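Protein osa (Shigella flexneri, PDB 4O7K) suppresses the oncogenicity of Agrobacterium tumefaciens, acting as a plasmid fertility inhibition factor of the ParB/Srx superfamily. Local coordinates at residues Ser65-Tyr70 and Ala162-Leu167; Gln95-Asp100 and Trp145-Glu150; Trp12-Arg17 and Ala79-Gly84; Asn38-Val43 and Asp115-Leu120. The protein carries 1 engineered substitution. All coordinates share one frame; numbering follows the deposited sequence. Where two conformers were deposited one is given.

Overall arrangement
The four contacts lie around the body of one compact chain. Contact 1 sets helix 161-171 on the three-stranded sheet, and contact 2 lies on the opposite side of the chain's centre, with about 24 Å between the two centres. Contacts 2 and 3 touch where Leu147 CD1 meets Trp80 CE3 at 3.9 Å, their centres about 15 Å apart. Contact 4 sets loop 38-43 against the start of strand 118-128 in the five-stranded sheet, about 32 Å from contact 3 between centres. At contact 2, Trp145, His149 and His52 hold a phosphate probably from the crystallisation liquor. Strand 67-72 of contact 1 runs on into helix 73-81, which enters contact 3.

Contact 1 (Ser65-Tyr70 and Ala162-Leu167); sequences SDFIVY and ASAVML
Leu167 N bonds to Ser163 O at 3.0 Å, in the turn of helix that sets Leu167 and Ala164 against Val69 and Phe67 of the strand. The side chains that meet between 65-70 and 162-167 are all apolar, and no hydrogen bond crosses. At the centre is the methyl of Ala164. Phe67 comes closest, its CB standing 3.4 Å from Ala164 CB, and the ring then leaves at a slant, so that CG is 4.0 Å from the same methyl. Two residues on along the strand, Val69 brings in one branch alone. With CG1 anti to the backbone N (chi1 -176°), CG2 swings to the helix and settles 3.9 Å from Ala164 CB. The same CG2 also rests against Ala164 O at 3.6 Å and touches Leu167 CB at 4.2 Å. With only a methyl at Ala164 between them, the backbones lie close, Phe67 CA and Ala164 CA being 6.2 Å apart. The axes of strand 67-70 and helix 162-167 run parallel, 1° between them, 8.5 Å at closest approach. Strand 67-72 is the middle of an antiparallel sheet between 153-158 and 177-178, and helix 161-171 is the crossover between those outer strands, a split beta-alpha-beta unit. Ile68 turns to the other face, where it meets Val179 and Leu182 of helix 179-189.

Contact 2 (Gln95-Asp100 and Trp145-Glu150); sequences QDMPKD and WLLAHE. With PO4 (phosphate ion), chain C.
Met97 lays the end of its side chain over Leu147, the two running across each other at a slant. The thioether does the touching: SD lies 4.0 Å from Leu147 CB, and CE is equally near the CD1 branch at 4.0 Å. CG of Met97 stands anti to its carbonyl carbon and the chain is extended beyond it, which carries the sulfur from the 3-10 segment to the helix. Nearer the backbone, Met97 CB faces Ala148 CB at 4.3 Å. Tyr77 of helix 73-81 packs on both Met97 and Leu147, closing this apolar corner.

The polar work is done on another side of the same helix end. Trp145 O is gripped twice by His149, from opposite faces of the carbonyl plane: by the backbone N and by ND1 of the ring at 2.8 Å. The ND1 bond lies in the imidazole plane, fixing the ring's rotation and holding it over the indole of Trp145, with ND1 3.3 Å above the indole plane. NE2 is thereby aimed at the phosphate, and its bond to O2 is short and fairly straight, 2.7 Å and 165°. Trp145 NE1 gives O1 a longer, more bent bond of 3.2 Å and 138°.

The ion probably comes from the crystallisation liquor. His52 NE2 binds it too, so two histidines and a tryptophan hold it; whether it marks a natural binding site is not settled. Glu150, with positive phi, is the C-prime residue of the Schellman motif that closes helix 140-148, with Glu150 N bonded to Leu147 O.

Contact 3 (Trp12-Arg17 and Ala79-Gly84); sequences WLEIRR and AWLALG
Leu81 and Ile15 slide past each other in opposite directions where the long N-terminal helix 4-24 packs on the C-terminal part of helix 73-81, a small helix-to-helix interface. Ile15 does not aim its CB at the partner. Its CG1 branch does the reaching, anti to the carbonyl carbon (chi1 -70°), and carries CD1 forward alongside Leu81. CG1 stands 3.9 Å from Leu81 CB, and CD1 is 4.1 Å from the same atom. Because the two side chains overlap, the contact spreads over several methylene and methyl groups.

Glu14 crosses Leu81 at an angle and meets it with the aliphatic part of its chain: CG touches Leu81 CD1 at 3.7 Å. Leu81 is therefore held by both residues, its CB by Ile15 and its CD1 branch chiefly by Glu14, while Cys91 also packs on it.

Beyond CG the Glu14 chain bends (chi2 74°), turning the carboxylate off the leucine. OE2 is hydrogen-bonded to Tyr77 OH, so this buried acid has a partner on the same helix as Leu81, and apolar and polar parts of one side chain both join helix 4-24 to helix 73-81. Arg17 lies near as well, a face of its guanidinium toward the carboxylate, but this is a pairing of charges alone and doubtful, since Arg17 was deposited in two conformers.

Past Leu81 the chain makes a type I turn, Gly84 N bonding back to Leu81 O at 3.1 Å.

Contact 4 (Asn38-Val43 and Asp115-Leu120); sequences NAWNEV and DSPVPL
Trp40 sets its indole beside Asp115 and Pro117, from the loop of the beta hairpin made by strands 34-35 and 44-47, meeting the chain just where it enters strand 118-128 of the same five-stranded sheet. Van der Waals contact is all that crosses between the two segments. The benzo end of the indole takes the closest approach, CZ2 lying 3.1 Å from Asp115 O. This carbonyl stands oblique to the ring, while Asp115 CA sits at the ring's edge, in its plane. Ala39 CB covers one face of the indole, 4.1 Å above its plane. The pyrrole end reaches Pro117, with NE1 4.0 Å from CD. Glu42 and Pro117 approach each other from opposite directions: the glutamate chain is extended beyond CG, and OE2 arrives 3.5 Å from Pro117 CG. Pro117 also packs against Val44, Phe56 and Thr58 of strands 44-47 and 55-58, so loop 38-43 meets a residue already set against the sheet.

Hydrogen bonds hold the indole and shape the loop. Trp40 NE1 binds Ile114 O, which holds the indole NH end against the chain just before Asp115. Within the loop Asn38 serves as a brace: OD1 takes a weak bond from Trp40 N, and ND2 binds Val36 O as well as Glu42 O. The bond from Asn38 ND2 to Glu42 O is nearly straight, 3.1 Å and 162°, with that oxygen close to the amide plane of Asn38.

Contact 1 (Ser65-Tyr70 and Ala162-Leu167)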
# COMPACT_ATOMS: atom_id res chain seq x y z
N SER A 65 0.41 0.17 19.23
CA SER A 65 -0.15 -1.16 19.12
C SER A 65 -0.33 -1.61 17.67
O SER A 65 -0.60 -2.78 17.41
CB SER A 65 -1.49 -1.22 19.86
OG SER A 65 -2.42 -0.31 19.27
N ASP A 66 -0.20 -0.68 16.73
CA ASP A 66 -0.34 -1.01 15.31
C ASP A 66 0.86 -1.82 14.84
O ASP A 66 1.89 -1.87 15.51
CB ASP A 66 -0.45 0.25 14.45
CG ASP A 66 -1.75 0.98 14.63
OD1 ASP A 66 -2.77 0.32 14.96
OD2 ASP A 66 -1.75 2.21 14.43
N PHE A 67 0.72 -2.45 13.68
CA PHE A 67 1.80 -3.21 13.08
C PHE A 67 2.07 -2.70 11.67
O PHE A 67 1.16 -2.30 10.96
CB PHE A 67 1.46 -4.70 13.03
CG PHE A 67 1.68 -5.41 14.32
CD1 PHE A 67 0.83 -5.21 15.40
CD2 PHE A 67 2.75 -6.28 14.47
CE1 PHE A 67 1.05 -5.86 16.59
CE2 PHE A 67 2.97 -6.94 15.66
CZ PHE A 67 2.13 -6.72 16.72
N ILE A 68 3.34 -2.71 11.28
CA ILE A 68 3.68 -2.35 9.91
C ILE A 68 3.86 -3.60 9.07
O ILE A 68 4.49 -4.57 9.48
CB ILE A 68 4.95 -1.49 9.87
CG1 ILE A 68 4.63 -0.07 10.38
CG2 ILE A 68 5.50 -1.42 8.45
CD1 ILE A 68 5.82 0.65 10.96
N VAL A 69 3.27 -3.57 7.88
CA VAL A 69 3.50 -4.60 6.89
C VAL A 69 4.06 -3.94 5.63
O VAL A 69 3.50 -2.97 5.11
CB VAL A 69 2.21 -5.37 6.54
CG1 VAL A 69 2.52 -6.52 5.58
CG2 VAL A 69 1.54 -5.89 7.82
N TYR A 70 5.19 -4.45 5.16
CA TYR A 70 5.74 -4.01 3.88
C TYR A 70 5.11 -4.86 2.81
O TYR A 70 5.28 -6.08 2.81
CB TYR A 70 7.26 -4.15 3.85
CG TYR A 70 7.94 -3.29 4.88
CD1 TYR A 70 7.94 -1.91 4.78
CD2 TYR A 70 8.57 -3.87 5.98
CE1 TYR A 70 8.56 -1.12 5.73
CE2 TYR A 70 9.17 -3.10 6.94
CZ TYR A 70 9.17 -1.73 6.81
OH TYR A 70 9.79 -0.97 7.76
N ALA A 162 -2.30 -10.48 14.48
CA ALA A 162 -2.85 -11.52 13.63
C ALA A 162 -3.26 -10.97 12.27
O ALA A 162 -3.01 -11.59 11.24
CB ALA A 162 -4.03 -12.19 14.29
N SER A 163 -3.90 -9.80 12.28
CA SER A 163 -4.28 -9.13 11.04
C SER A 163 -3.04 -8.82 10.22
O SER A 163 -3.05 -8.99 9.00
CB SER A 163 -5.05 -7.84 11.34
OG SER A 163 -6.28 -8.11 12.03
N ALA A 164 -1.98 -8.38 10.89
CA ALA A 164 -0.74 -8.03 10.22
C ALA A 164 -0.09 -9.27 9.62
O ALA A 164 0.40 -9.24 8.50
CB ALA A 164 0.22 -7.33 11.19
N VAL A 165 -0.12 -10.38 10.35
CA VAL A 165 0.49 -11.60 9.85
C VAL A 165 -0.28 -12.13 8.64
O VAL A 165 0.32 -12.60 7.67
CB VAL A 165 0.60 -12.67 10.96
CG1 VAL A 165 0.97 -14.03 10.37
CG2 VAL A 165 1.65 -12.26 11.99
N MET A 166 -1.61 -12.02 8.69
CA MET A 166 -2.47 -12.39 7.57
C MET A 166 -2.19 -11.55 6.32
O MET A 166 -2.09 -12.08 5.21
CB MET A 166 -3.95 -12.24 7.96
CG MET A 166 -4.86 -13.14 7.19
SD MET A 166 -6.56 -12.92 7.79
CE MET A 166 -6.35 -13.15 9.55
N LEU A 167 -2.07 -10.23 6.49
CA LEU A 167 -1.66 -9.36 5.39
C LEU A 167 -0.30 -9.79 4.82
O LEU A 167 -0.15 -9.98 3.60
CB LEU A 167 -1.61 -7.90 5.84
CG LEU A 167 -2.98 -7.24 6.04
CD1 LEU A 167 -2.84 -5.96 6.86
CD2 LEU A 167 -3.65 -6.96 4.71

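Contact 2 (Gln95-Asp100 and Trp145-Glu150)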
# COMPACT_ATOMS: atom_id res chain seq x y z
N GLN A 95 -4.78 2.65 -14.57
CA GLN A 95 -4.93 3.70 -15.58
C GLN A 95 -5.97 4.74 -15.22
O GLN A 95 -5.92 5.86 -15.72
CB GLN A 95 -5.27 3.09 -16.95
CG GLN A 95 -6.46 2.15 -16.95
CD GLN A 95 -6.64 1.44 -18.29
OE1 GLN A 95 -7.40 1.90 -19.15
NE2 GLN A 95 -5.94 0.33 -18.47
N ASP A 96 -6.92 4.38 -14.35
CA ASP A 96 -8.00 5.28 -14.01
C ASP A 96 -7.83 5.91 -12.64
O ASP A 96 -8.59 6.80 -12.25
CB ASP A 96 -9.34 4.55 -14.07
CG ASP A 96 -9.68 4.07 -15.46
OD1 ASP A 96 -9.39 4.81 -16.43
OD2 ASP A 96 -10.21 2.95 -15.60
N MET A 97 -6.83 5.45 -11.90
CA MET A 97 -6.62 5.98 -10.56
C MET A 97 -6.42 7.50 -10.53
O MET A 97 -6.95 8.15 -9.64
CB MET A 97 -5.45 5.27 -9.88
CG MET A 97 -5.80 3.87 -9.39
SD MET A 97 -4.36 3.00 -8.75
CE MET A 97 -5.05 1.37 -8.46
N PRO A 98 -5.68 8.08 -11.51
CA PRO A 98 -5.52 9.53 -11.37
C PRO A 98 -6.81 10.32 -11.57
O PRO A 98 -6.83 11.50 -11.26
CB PRO A 98 -4.49 9.88 -12.46
CG PRO A 98 -3.71 8.62 -12.65
CD PRO A 98 -4.75 7.52 -12.51
N LYS A 99 -7.87 9.67 -12.06
CA LYS A 99 -9.15 10.35 -12.26
C LYS A 99 -9.91 10.51 -10.96
O LYS A 99 -10.88 11.27 -10.90
CB LYS A 99 -10.02 9.60 -13.27
CG LYS A 99 -9.46 9.57 -14.68
CD LYS A 99 -10.12 8.50 -15.53
CE LYS A 99 -9.16 7.98 -16.60
NZ LYS A 99 -9.22 8.74 -17.88
N ASP A 100 -9.49 9.79 -9.92
CA ASP A 100 -10.16 9.85 -8.62
C ASP A 100 -10.16 11.30 -8.12
O ASP A 100 -9.20 12.03 -8.34
CB ASP A 100 -9.47 8.93 -7.61
CG ASP A 100 -10.16 8.90 -6.27
OD1 ASP A 100 -9.90 9.81 -5.45
OD2 ASP A 100 -10.93 7.95 -6.01
N TRP A 145 -2.08 6.48 -5.51
CA TRP A 145 -0.95 7.26 -6.00
C TRP A 145 0.26 6.34 -6.11
O TRP A 145 0.90 6.27 -7.17
CB TRP A 145 -0.67 8.45 -5.07
CG TRP A 145 0.36 9.43 -5.62
CD1 TRP A 145 0.12 10.58 -6.34
CD2 TRP A 145 1.79 9.35 -5.48
NE1 TRP A 145 1.31 11.20 -6.66
CE2 TRP A 145 2.35 10.46 -6.14
CE3 TRP A 145 2.65 8.43 -4.87
CZ2 TRP A 145 3.72 10.69 -6.21
CZ3 TRP A 145 4.01 8.65 -4.93
CH2 TRP A 145 4.54 9.78 -5.59
N LEU A 146 0.54 5.59 -5.05
CA LEU A 146 1.70 4.70 -5.01
C LEU A 146 1.59 3.63 -6.08
O LEU A 146 2.56 3.34 -6.77
CB LEU A 146 1.85 4.05 -3.62
CG LEU A 146 2.18 4.97 -2.43
CD1 LEU A 146 1.78 4.31 -1.12
CD2 LEU A 146 3.66 5.31 -2.41
N LEU A 147 0.40 3.06 -6.21
CA LEU A 147 0.18 2.00 -7.19
C LEU A 147 0.32 2.51 -8.62
O LEU A 147 0.99 1.89 -9.46
CB LEU A 147 -1.20 1.38 -6.96
CG LEU A 147 -1.29 0.50 -5.72
CD1 LEU A 147 -2.70 -0.06 -5.60
CD2 LEU A 147 -0.25 -0.62 -5.77
N ALA A 148 -0.30 3.65 -8.90
CA ALA A 148 -0.26 4.23 -10.24
C ALA A 148 1.16 4.66 -10.60
O ALA A 148 1.53 4.67 -11.77
CB ALA A 148 -1.22 5.42 -10.35
N HIS A 149 1.96 4.98 -9.58
CA HIS A 149 3.36 5.37 -9.82
C HIS A 149 4.31 4.19 -9.74
O HIS A 149 5.53 4.35 -9.81
CB HIS A 149 3.79 6.44 -8.82
CG HIS A 149 3.27 7.81 -9.14
ND1 HIS A 149 2.05 8.26 -8.70
CD2 HIS A 149 3.81 8.81 -9.88
CE1 HIS A 149 1.86 9.49 -9.15
NE2 HIS A 149 2.91 9.85 -9.86
N GLU A 150 3.75 2.99 -9.63
CA GLU A 150 4.54 1.76 -9.64
C GLU A 150 5.58 1.71 -8.52
O GLU A 150 6.70 1.24 -8.73
CB GLU A 150 5.25 1.59 -10.98
CG GLU A 150 4.37 1.84 -12.20
CD GLU A 150 3.60 0.62 -12.61
OE1 GLU A 150 3.75 -0.43 -11.95
OE2 GLU A 150 2.84 0.70 -13.61
P PO4 C . 2.66 13.37 -9.86
O1 PO4 C . 1.33 12.77 -9.44
O2 PO4 C . 3.44 12.39 -10.69
O3 PO4 C . 2.44 14.63 -10.66
O4 PO4 C . 3.45 13.74 -8.62

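Contact 3 (Trp12-Arg17 and Ala79-Gly84)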
# COMPACT_ATOMS: atom_id res chain seq x y z
N TRP A 12 -11.53 -8.86 -13.78
CA TRP A 12 -11.09 -10.23 -13.94
C TRP A 12 -9.79 -10.30 -14.74
O TRP A 12 -8.83 -10.97 -14.34
CB TRP A 12 -12.18 -11.05 -14.63
CG TRP A 12 -11.87 -12.51 -14.71
CD1 TRP A 12 -12.27 -13.47 -13.83
CD2 TRP A 12 -11.11 -13.18 -15.72
NE1 TRP A 12 -11.79 -14.70 -14.23
CE2 TRP A 12 -11.07 -14.54 -15.38
CE3 TRP A 12 -10.43 -12.75 -16.87
CZ2 TRP A 12 -10.40 -15.48 -16.16
CZ3 TRP A 12 -9.77 -13.68 -17.64
CH2 TRP A 12 -9.76 -15.03 -17.28
N LEU A 13 -9.76 -9.59 -15.86
CA LEU A 13 -8.61 -9.62 -16.75
C LEU A 13 -7.39 -8.99 -16.08
O LEU A 13 -6.27 -9.49 -16.21
CB LEU A 13 -8.94 -8.90 -18.06
CG LEU A 13 -9.82 -9.69 -19.03
CD1 LEU A 13 -10.38 -8.75 -20.07
CD2 LEU A 13 -9.06 -10.83 -19.67
N GLU A 14 -7.61 -7.91 -15.34
CA GLU A 14 -6.52 -7.25 -14.62
C GLU A 14 -5.94 -8.15 -13.53
O GLU A 14 -4.73 -8.23 -13.37
CB GLU A 14 -7.00 -5.93 -14.01
CG GLU A 14 -5.87 -5.12 -13.30
CD GLU A 14 -4.89 -4.44 -14.27
OE1 GLU A 14 -4.76 -4.89 -15.43
OE2 GLU A 14 -4.25 -3.45 -13.85
N ILE A 15 -6.81 -8.82 -12.78
CA ILE A 15 -6.35 -9.79 -11.80
C ILE A 15 -5.53 -10.89 -12.47
O ILE A 15 -4.47 -11.28 -11.98
CB ILE A 15 -7.53 -10.40 -11.02
CG1 ILE A 15 -8.13 -9.33 -10.10
CG2 ILE A 15 -7.10 -11.63 -10.23
CD1 ILE A 15 -9.51 -9.70 -9.54
N ARG A 16 -5.99 -11.37 -13.61
CA ARG A 16 -5.23 -12.40 -14.32
C ARG A 16 -3.86 -11.86 -14.79
O ARG A 16 -2.87 -12.60 -14.78
CB ARG A 16 -6.05 -12.94 -15.50
CG ARG A 16 -5.39 -14.08 -16.27
CD ARG A 16 -5.78 -14.02 -17.74
NE ARG A 16 -5.26 -15.15 -18.51
CZ ARG A 16 -4.50 -15.03 -19.60
NH1 ARG A 16 -4.14 -13.83 -20.03
NH2 ARG A 16 -4.09 -16.12 -20.24
N ARG A 17 -3.82 -10.59 -15.19
CA ARG A 17 -2.57 -9.94 -15.59
C ARG A 17 -1.60 -9.90 -14.42
O ARG A 17 -0.41 -10.21 -14.56
CB ARG A 17 -2.83 -8.51 -16.10
CG ARG A 17 -1.62 -7.80 -16.69
CD ARG A 17 -1.84 -6.28 -16.86
NE ARG A 17 -1.27 -5.50 -15.75
CZ ARG A 17 -1.30 -4.17 -15.67
NH1 ARG A 17 -1.85 -3.46 -16.64
NH2 ARG A 17 -0.76 -3.55 -14.63
N ALA A 79 -5.12 -7.93 -4.29
CA ALA A 79 -5.99 -8.20 -3.14
C ALA A 79 -7.08 -7.14 -3.01
O ALA A 79 -8.22 -7.43 -2.62
CB ALA A 79 -5.16 -8.28 -1.87
N TRP A 80 -6.74 -5.91 -3.37
CA TRP A 80 -7.70 -4.80 -3.34
C TRP A 80 -8.77 -5.00 -4.42
O TRP A 80 -9.95 -4.81 -4.16
CB TRP A 80 -6.97 -3.47 -3.53
CG TRP A 80 -7.79 -2.24 -3.32
CD1 TRP A 80 -9.14 -2.18 -3.01
CD2 TRP A 80 -7.35 -0.89 -3.45
NE1 TRP A 80 -9.53 -0.86 -2.91
CE2 TRP A 80 -8.46 -0.05 -3.19
CE3 TRP A 80 -6.11 -0.29 -3.76
CZ2 TRP A 80 -8.37 1.34 -3.21
CZ3 TRP A 80 -6.02 1.09 -3.78
CH2 TRP A 80 -7.14 1.89 -3.50
N LEU A 81 -8.35 -5.40 -5.61
CA LEU A 81 -9.29 -5.71 -6.68
C LEU A 81 -10.24 -6.84 -6.28
O LEU A 81 -11.35 -6.93 -6.79
CB LEU A 81 -8.55 -6.08 -7.96
CG LEU A 81 -7.92 -4.92 -8.72
CD1 LEU A 81 -6.94 -5.44 -9.76
CD2 LEU A 81 -8.97 -4.05 -9.38
N ALA A 82 -9.81 -7.70 -5.35
CA ALA A 82 -10.63 -8.83 -4.92
C ALA A 82 -11.82 -8.39 -4.04
O ALA A 82 -12.69 -9.19 -3.70
CB ALA A 82 -9.77 -9.85 -4.19
N LEU A 83 -11.85 -7.11 -3.69
CA LEU A 83 -13.00 -6.55 -3.02
C LEU A 83 -14.22 -6.61 -3.94
O LEU A 83 -15.35 -6.64 -3.47
CB LEU A 83 -12.76 -5.10 -2.60
CG LEU A 83 -12.23 -4.76 -1.22
CD1 LEU A 83 -12.51 -3.29 -0.93
CD2 LEU A 83 -12.81 -5.66 -0.15
N GLY A 84 -13.98 -6.60 -5.24
CA GLY A 84 -15.06 -6.61 -6.21
C GLY A 84 -15.29 -5.22 -6.77
O GLY A 84 -14.60 -4.27 -6.38

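Contact 4 (Asn38-Val43 and Asp115-Leu120)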
# COMPACT_ATOMS: atom_id res chain seq x y z
N ASN A 38 15.53 11.83 9.83
CA ASN A 38 14.68 12.95 9.44
C ASN A 38 14.64 14.02 10.53
O ASN A 38 15.02 13.76 11.67
CB ASN A 38 13.27 12.47 9.11
CG ASN A 38 12.64 11.68 10.25
OD1 ASN A 38 11.95 12.25 11.10
ND2 ASN A 38 12.87 10.38 10.27
N ALA A 39 14.17 15.22 10.17
CA ALA A 39 14.17 16.37 11.08
C ALA A 39 13.18 16.23 12.23
O ALA A 39 13.23 16.98 13.20
CB ALA A 39 13.88 17.65 10.30
N TRP A 40 12.27 15.28 12.12
CA TRP A 40 11.26 15.06 13.14
C TRP A 40 11.71 13.92 14.04
O TRP A 40 12.82 13.41 13.91
CB TRP A 40 9.90 14.78 12.49
CG TRP A 40 9.82 15.41 11.13
CD1 TRP A 40 9.83 14.77 9.92
CD2 TRP A 40 9.79 16.82 10.83
NE1 TRP A 40 9.79 15.69 8.89
CE2 TRP A 40 9.76 16.95 9.42
CE3 TRP A 40 9.78 17.98 11.61
CZ2 TRP A 40 9.73 18.19 8.78
CZ3 TRP A 40 9.74 19.22 10.97
CH2 TRP A 40 9.71 19.31 9.57
N ASN A 41 10.85 13.54 14.98
CA ASN A 41 11.19 12.45 15.86
C ASN A 41 10.22 11.32 15.53
O ASN A 41 9.33 10.99 16.33
CB ASN A 41 11.10 12.89 17.33
CG ASN A 41 11.38 11.76 18.31
OD1 ASN A 41 11.71 10.64 17.91
ND2 ASN A 41 11.24 12.06 19.60
N GLU A 42 10.37 10.76 14.34
CA GLU A 42 9.41 9.78 13.85
C GLU A 42 10.03 8.79 12.87
O GLU A 42 11.14 8.99 12.38
CB GLU A 42 8.23 10.49 13.18
CG GLU A 42 8.62 11.35 11.97
CD GLU A 42 7.47 12.21 11.46
OE1 GLU A 42 6.61 12.60 12.27
OE2 GLU A 42 7.43 12.50 10.24
N VAL A 43 9.30 7.72 12.58
CA VAL A 43 9.76 6.78 11.58
C VAL A 43 9.39 7.30 10.20
O VAL A 43 8.22 7.58 9.93
CB VAL A 43 9.18 5.39 11.80
CG1 VAL A 43 9.62 4.44 10.69
CG2 VAL A 43 9.60 4.86 13.16
N ASP A 115 10.14 17.04 4.08
CA ASP A 115 9.62 18.06 4.99
C ASP A 115 8.18 17.76 5.43
O ASP A 115 7.73 18.27 6.45
CB ASP A 115 9.69 19.44 4.35
CG ASP A 115 11.11 19.93 4.20
OD1 ASP A 115 12.00 19.38 4.88
OD2 ASP A 115 11.32 20.86 3.40
N SER A 116 7.47 16.96 4.65
CA SER A 116 6.11 16.56 5.05
C SER A 116 5.77 15.19 4.48
O SER A 116 5.05 15.09 3.49
CB SER A 116 5.08 17.59 4.57
OG SER A 116 3.80 17.34 5.14
N PRO A 117 6.32 14.13 5.10
CA PRO A 117 6.04 12.77 4.61
C PRO A 117 4.55 12.43 4.74
O PRO A 117 3.89 12.88 5.68
CB PRO A 117 6.90 11.88 5.51
CG PRO A 117 7.21 12.70 6.71
CD PRO A 117 7.25 14.13 6.25
N VAL A 118 4.06 11.64 3.80
CA VAL A 118 2.67 11.20 3.81
C VAL A 118 2.46 10.07 4.83
O VAL A 118 3.15 9.06 4.78
CB VAL A 118 2.24 10.71 2.41
CG1 VAL A 118 0.78 10.21 2.43
CG2 VAL A 118 2.42 11.84 1.40
N PRO A 119 1.50 10.23 5.75
CA PRO A 119 1.19 9.15 6.70
C PRO A 119 0.72 7.87 6.00
O PRO A 119 0.12 7.93 4.93
CB PRO A 119 0.07 9.75 7.56
CG PRO A 119 0.30 11.24 7.46
CD PRO A 119 0.74 11.46 6.05
N LEU A 120 1.03 6.73 6.61
CA LEU A 120 0.66 5.44 6.05
C LEU A 120 -0.86 5.24 6.00
O LEU A 120 -1.60 5.80 6.79
CB LEU A 120 1.27 4.31 6.88
CG LEU A 120 2.80 4.30 6.96
CD1 LEU A 120 3.24 3.07 7.74
CD2 LEU A 120 3.37 4.33 5.57